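Hypothetical protein Atu2299 (Agrobacterium tumefaciens, PDB 2HLY) is of unknown function but belongs to the DUF2026 family, which is grouped with the papain-like cysteine peptidases of clan CA. Local coordinates at residues F41-Y50 with M165-K175. Sequence-based numbering, arbitrary orientation.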
loop_
_atom_site.group_PDB
_atom_site.type_symbol
_atom_site.label_atom_id
_atom_site.label_comp_id
_atom_site.label_asym_id
_atom_site.label_seq_id
_atom_site.Cartn_x
_atom_site.Cartn_y
_atom_site.Cartn_z
ATOM N N PHE A 41 -1.715 0.632 7.363
ATOM C CA PHE A 41 -0.524 1.244 7.976
ATOM C C PHE A 41 -0.147 2.554 7.263
ATOM O O PHE A 41 0.262 3.538 7.913
ATOM C CB PHE A 41 0.671 0.283 7.962
ATOM C CG PHE A 41 0.583 -0.845 8.968
ATOM C CD1 PHE A 41 -0.639 -1.377 9.378
ATOM C CD2 PHE A 41 1.752 -1.380 9.496
ATOM C CE1 PHE A 41 -0.689 -2.433 10.307
ATOM C CE2 PHE A 41 1.704 -2.420 10.410
ATOM C CZ PHE A 41 0.475 -2.956 10.802
ATOM N N GLY A 42 -0.254 2.567 5.928
ATOM C CA GLY A 42 -0.021 3.800 5.160
ATOM C C GLY A 42 -0.963 4.920 5.578
ATOM O O GLY A 42 -0.533 6.049 5.848
ATOM N N ALA A 43 -2.251 4.603 5.653
ATOM C CA ALA A 43 -3.252 5.567 6.102
ATOM C C ALA A 43 -2.932 6.092 7.502
ATOM O O ALA A 43 -3.033 7.295 7.759
ATOM C CB ALA A 43 -4.632 4.948 6.060
ATOM N N PHE A 44 -2.512 5.195 8.391
ATOM C CA PHE A 44 -2.190 5.600 9.765
ATOM C C PHE A 44 -1.013 6.569 9.778
ATOM O O PHE A 44 -1.038 7.604 10.458
ATOM C CB PHE A 44 -1.890 4.369 10.611
ATOM C CG PHE A 44 -1.663 4.674 12.072
ATOM C CD1 PHE A 44 -2.617 5.374 12.818
ATOM C CD2 PHE A 44 -0.504 4.230 12.706
ATOM C CE1 PHE A 44 -2.391 5.653 14.184
ATOM C CE2 PHE A 44 -0.280 4.505 14.059
ATOM C CZ PHE A 44 -1.218 5.209 14.788
ATOM N N ILE A 45 0.020 6.242 9.010
ATOM C CA ILE A 45 1.179 7.109 8.924
ATOM C C ILE A 45 0.780 8.477 8.342
ATOM O O ILE A 45 1.208 9.530 8.835
ATOM C CB ILE A 45 2.295 6.442 8.094
ATOM C CG1 ILE A 45 2.866 5.260 8.882
ATOM C CG2 ILE A 45 3.364 7.477 7.689
ATOM C CD1 ILE A 45 3.804 4.311 8.062
ATOM N N LEU A 46 -0.071 8.478 7.316
ATOM C CA LEU A 46 -0.523 9.751 6.762
ATOM C C LEU A 46 -1.306 10.581 7.777
ATOM O O LEU A 46 -1.109 11.791 7.876
ATOM C CB LEU A 46 -1.363 9.531 5.508
ATOM C CG LEU A 46 -0.594 8.978 4.311
ATOM C CD1 LEU A 46 -1.592 8.674 3.198
ATOM C CD2 LEU A 46 0.478 9.963 3.837
ATOM N N GLN A 47 -2.208 9.927 8.502
ATOM C CA GLN A 47 -2.967 10.602 9.553
ATOM C C GLN A 47 -2.030 11.221 10.591
ATOM O O GLN A 47 -2.182 12.388 10.964
ATOM C CB GLN A 47 -3.887 9.610 10.237
ATOM C CG GLN A 47 -5.069 9.228 9.379
ATOM C CD GLN A 47 -5.749 7.975 9.889
ATOM O OE1 GLN A 47 -5.549 7.562 11.042
ATOM N NE2 GLN A 47 -6.551 7.358 9.038
ATOM N N GLN A 48 -1.056 10.435 11.040
ATOM C CA GLN A 48 -0.191 10.826 12.163
ATOM C C GLN A 48 0.884 11.840 11.798
ATOM O O GLN A 48 1.210 12.715 12.613
ATOM C CB GLN A 48 0.451 9.581 12.804
ATOM C CG GLN A 48 -0.526 8.695 13.550
ATOM C CD GLN A 48 -1.100 9.394 14.766
ATOM O OE1 GLN A 48 -0.379 10.067 15.497
ATOM N NE2 GLN A 48 -2.413 9.263 14.969
ATOM N N HIS A 49 1.438 11.726 10.590
ATOM C CA HIS A 49 2.545 12.593 10.151
ATOM C C HIS A 49 2.183 13.737 9.211
ATOM O O HIS A 49 2.933 14.725 9.137
ATOM C CB HIS A 49 3.631 11.752 9.493
ATOM C CG HIS A 49 4.389 10.904 10.456
ATOM N ND1 HIS A 49 5.588 11.301 11.007
ATOM C CD2 HIS A 49 4.114 9.686 10.977
ATOM C CE1 HIS A 49 6.036 10.343 11.802
ATOM N NE2 HIS A 49 5.156 9.356 11.806
ATOM N N TYR A 50 1.074 13.597 8.488
ATOM C CA TYR A 50 0.668 14.589 7.474
ATOM C C TYR A 50 -0.645 15.288 7.812
ATOM O O TYR A 50 -1.023 16.265 7.148
ATOM C CB TYR A 50 0.569 13.936 6.081
ATOM C CG TYR A 50 1.901 13.514 5.526
ATOM C CD1 TYR A 50 2.565 14.309 4.589
ATOM C CD2 TYR A 50 2.518 12.331 5.947
ATOM C CE1 TYR A 50 3.812 13.947 4.083
ATOM C CE2 TYR A 50 3.741 11.954 5.444
ATOM C CZ TYR A 50 4.393 12.762 4.504
ATOM O OH TYR A 50 5.623 12.377 4.018
ATOM N N MET A 165 2.099 -3.330 15.669
ATOM C CA MET A 165 2.955 -3.135 14.495
ATOM C C MET A 165 2.700 -1.761 13.872
ATOM O O MET A 165 3.634 -1.115 13.408
ATOM C CB MET A 165 2.764 -4.240 13.445
ATOM C CG MET A 165 3.386 -5.581 13.802
ATOM S SD MET A 165 4.015 -6.517 12.355
ATOM C CE MET A 165 3.135 -5.768 10.996
ATOM N N ALA A 166 1.442 -1.317 13.866
ATOM C CA ALA A 166 1.114 0.013 13.320
ATOM C C ALA A 166 1.806 1.122 14.114
ATOM O O ALA A 166 2.299 2.123 13.551
ATOM C CB ALA A 166 -0.376 0.233 13.336
ATOM N N SER A 167 1.812 0.955 15.434
ATOM C CA SER A 167 2.507 1.901 16.299
ATOM C C SER A 167 3.990 1.949 15.921
ATOM O O SER A 167 4.563 3.027 15.761
ATOM C CB SER A 167 2.325 1.512 17.769
ATOM O OG SER A 167 3.073 2.368 18.626
ATOM N N VAL A 168 4.596 0.777 15.740
ATOM C CA VAL A 168 6.011 0.722 15.365
ATOM C C VAL A 168 6.240 1.454 14.037
ATOM O O VAL A 168 7.179 2.254 13.915
ATOM C CB VAL A 168 6.543 -0.736 15.304
ATOM C CG1 VAL A 168 7.976 -0.776 14.749
ATOM C CG2 VAL A 168 6.467 -1.376 16.701
ATOM N N ALA A 169 5.355 1.197 13.071
ATOM C CA ALA A 169 5.428 1.829 11.754
ATOM C C ALA A 169 5.412 3.349 11.860
ATOM O O ALA A 169 6.255 4.030 11.272
ATOM C CB ALA A 169 4.300 1.356 10.861
ATOM N N ALA A 170 4.447 3.882 12.610
ATOM C CA ALA A 170 4.321 5.340 12.738
ATOM C C ALA A 170 5.516 5.947 13.457
ATOM O O ALA A 170 5.887 7.096 13.224
ATOM C CB ALA A 170 3.031 5.705 13.447
ATOM N N ASN A 171 6.119 5.175 14.344
ATOM C CA ASN A 171 7.252 5.685 15.106
ATOM C C ASN A 171 8.607 5.528 14.410
ATOM O O ASN A 171 9.550 6.285 14.700
ATOM C CB ASN A 171 7.210 5.105 16.505
ATOM C CG ASN A 171 6.206 5.838 17.370
ATOM O OD1 ASN A 171 6.399 7.005 17.694
ATOM N ND2 ASN A 171 5.119 5.177 17.712
ATOM N N TRP A 172 8.688 4.583 13.475
ATOM C CA TRP A 172 9.885 4.350 12.657
ATOM C C TRP A 172 9.990 5.412 11.549
ATOM O O TRP A 172 11.065 5.978 11.309
ATOM C CB TRP A 172 9.809 2.975 12.001
ATOM C CG TRP A 172 11.148 2.351 11.655
ATOM C CD1 TRP A 172 12.377 2.971 11.561
ATOM C CD2 TRP A 172 11.361 0.979 11.331
ATOM N NE1 TRP A 172 13.351 2.034 11.233
ATOM C CE2 TRP A 172 12.749 0.813 11.068
ATOM C CE3 TRP A 172 10.512 -0.139 11.248
ATOM C CZ2 TRP A 172 13.303 -0.432 10.742
ATOM C CZ3 TRP A 172 11.058 -1.374 10.912
ATOM C CH2 TRP A 172 12.449 -1.506 10.654
ATOM N N PHE A 173 8.876 5.650 10.858
ATOM C CA PHE A 173 8.850 6.617 9.764
ATOM C C PHE A 173 9.225 8.024 10.222
ATOM O O PHE A 173 8.714 8.491 11.231
ATOM C CB PHE A 173 7.463 6.651 9.105
ATOM C CG PHE A 173 7.322 7.756 8.092
ATOM C CD1 PHE A 173 7.894 7.624 6.821
ATOM C CD2 PHE A 173 6.689 8.952 8.426
ATOM C CE1 PHE A 173 7.785 8.651 5.893
ATOM C CE2 PHE A 173 6.586 9.993 7.511
ATOM C CZ PHE A 173 7.137 9.845 6.231
ATOM N N ARG A 174 10.104 8.679 9.458
ATOM C CA ARG A 174 10.434 10.102 9.614
ATOM C C ARG A 174 10.461 10.694 8.217
ATOM O O ARG A 174 10.895 10.025 7.269
ATOM C CB ARG A 174 11.813 10.295 10.258
ATOM C CG ARG A 174 11.916 9.768 11.674
ATOM C CD ARG A 174 13.333 9.794 12.216
ATOM N NE ARG A 174 13.324 9.059 13.478
ATOM C CZ ARG A 174 13.286 9.622 14.685
ATOM N NH1 ARG A 174 13.258 8.850 15.766
ATOM N NH2 ARG A 174 13.310 10.942 14.818
ATOM N N LYS A 175 10.020 11.940 8.084
ATOM C CA LYS A 175 10.104 12.593 6.770
ATOM C C LYS A 175 11.566 12.861 6.420
ATOM O O LYS A 175 12.383 13.182 7.288
ATOM C CB LYS A 175 9.306 13.892 6.730
ATOM C CG LYS A 175 7.819 13.692 6.886
ATOM C CD LYS A 175 7.081 15.009 6.902
ATOM C CE LYS A 175 5.642 14.839 7.328
ATOM N NZ LYS A 175 4.927 16.130 7.302
#
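Phe41 lays its ring on the backbone of the partner helix at Met165 and Ala166. The methyl of Ala166 sits over the ring face, 4.2 Å from CB to the centroid of Phe41, in a CH-pi contact. Met165 bends back at its far end and brings CE against CE2 of Phe41. One turn on, Phe44 has CG anti to its backbone N (chi1 -175°), which carries the ring across to Ala166 and Ala170. Its CE2 lies 3.6 Å from CB of Ala170, and O of Ala166 comes at the ring edge. Ile45 divides its two branches: CD1 reaches CB of Ala169, while CG2 rests over the face of the Phe173 ring. Ala166, Ala169 and Ala170 thus line the seam between helices 31-50 and 160-172. The closest approach of the segment axes is 9.3 Å, and their crossing angle is -48°. Helix 10-24 packs against both, with Ile20 on Phe41, Leu23 on Ala169 and Ile16 on Phe173, so three helices of the chain pack together here.

At the C-terminal end of helix 160-172 hydrogen bonds join the apolar packing. His49 NE2 donates to O of Ala170 at 2.8 Å, nearly straight (163°). The bond lies in the imidazole plane and meets a lone pair of the carbonyl. Phe173, just past the helix, sets its edge over the His49 ring in a T-shaped pair, with CD2 above the ring centre. Stack and bond together fix the rotation of the imidazole. The chain of Lys175, extended beyond CG, runs back along the Tyr50 ring from the hydroxyl end. CE of Lys175 makes a CH-pi contact with one face, and NZ stands 4.2 Å from the Tyr50 centroid in a cation-pi contact. The same ammonium donates to O of His49 at 3.1 Å, tilted from the carbonyl plane.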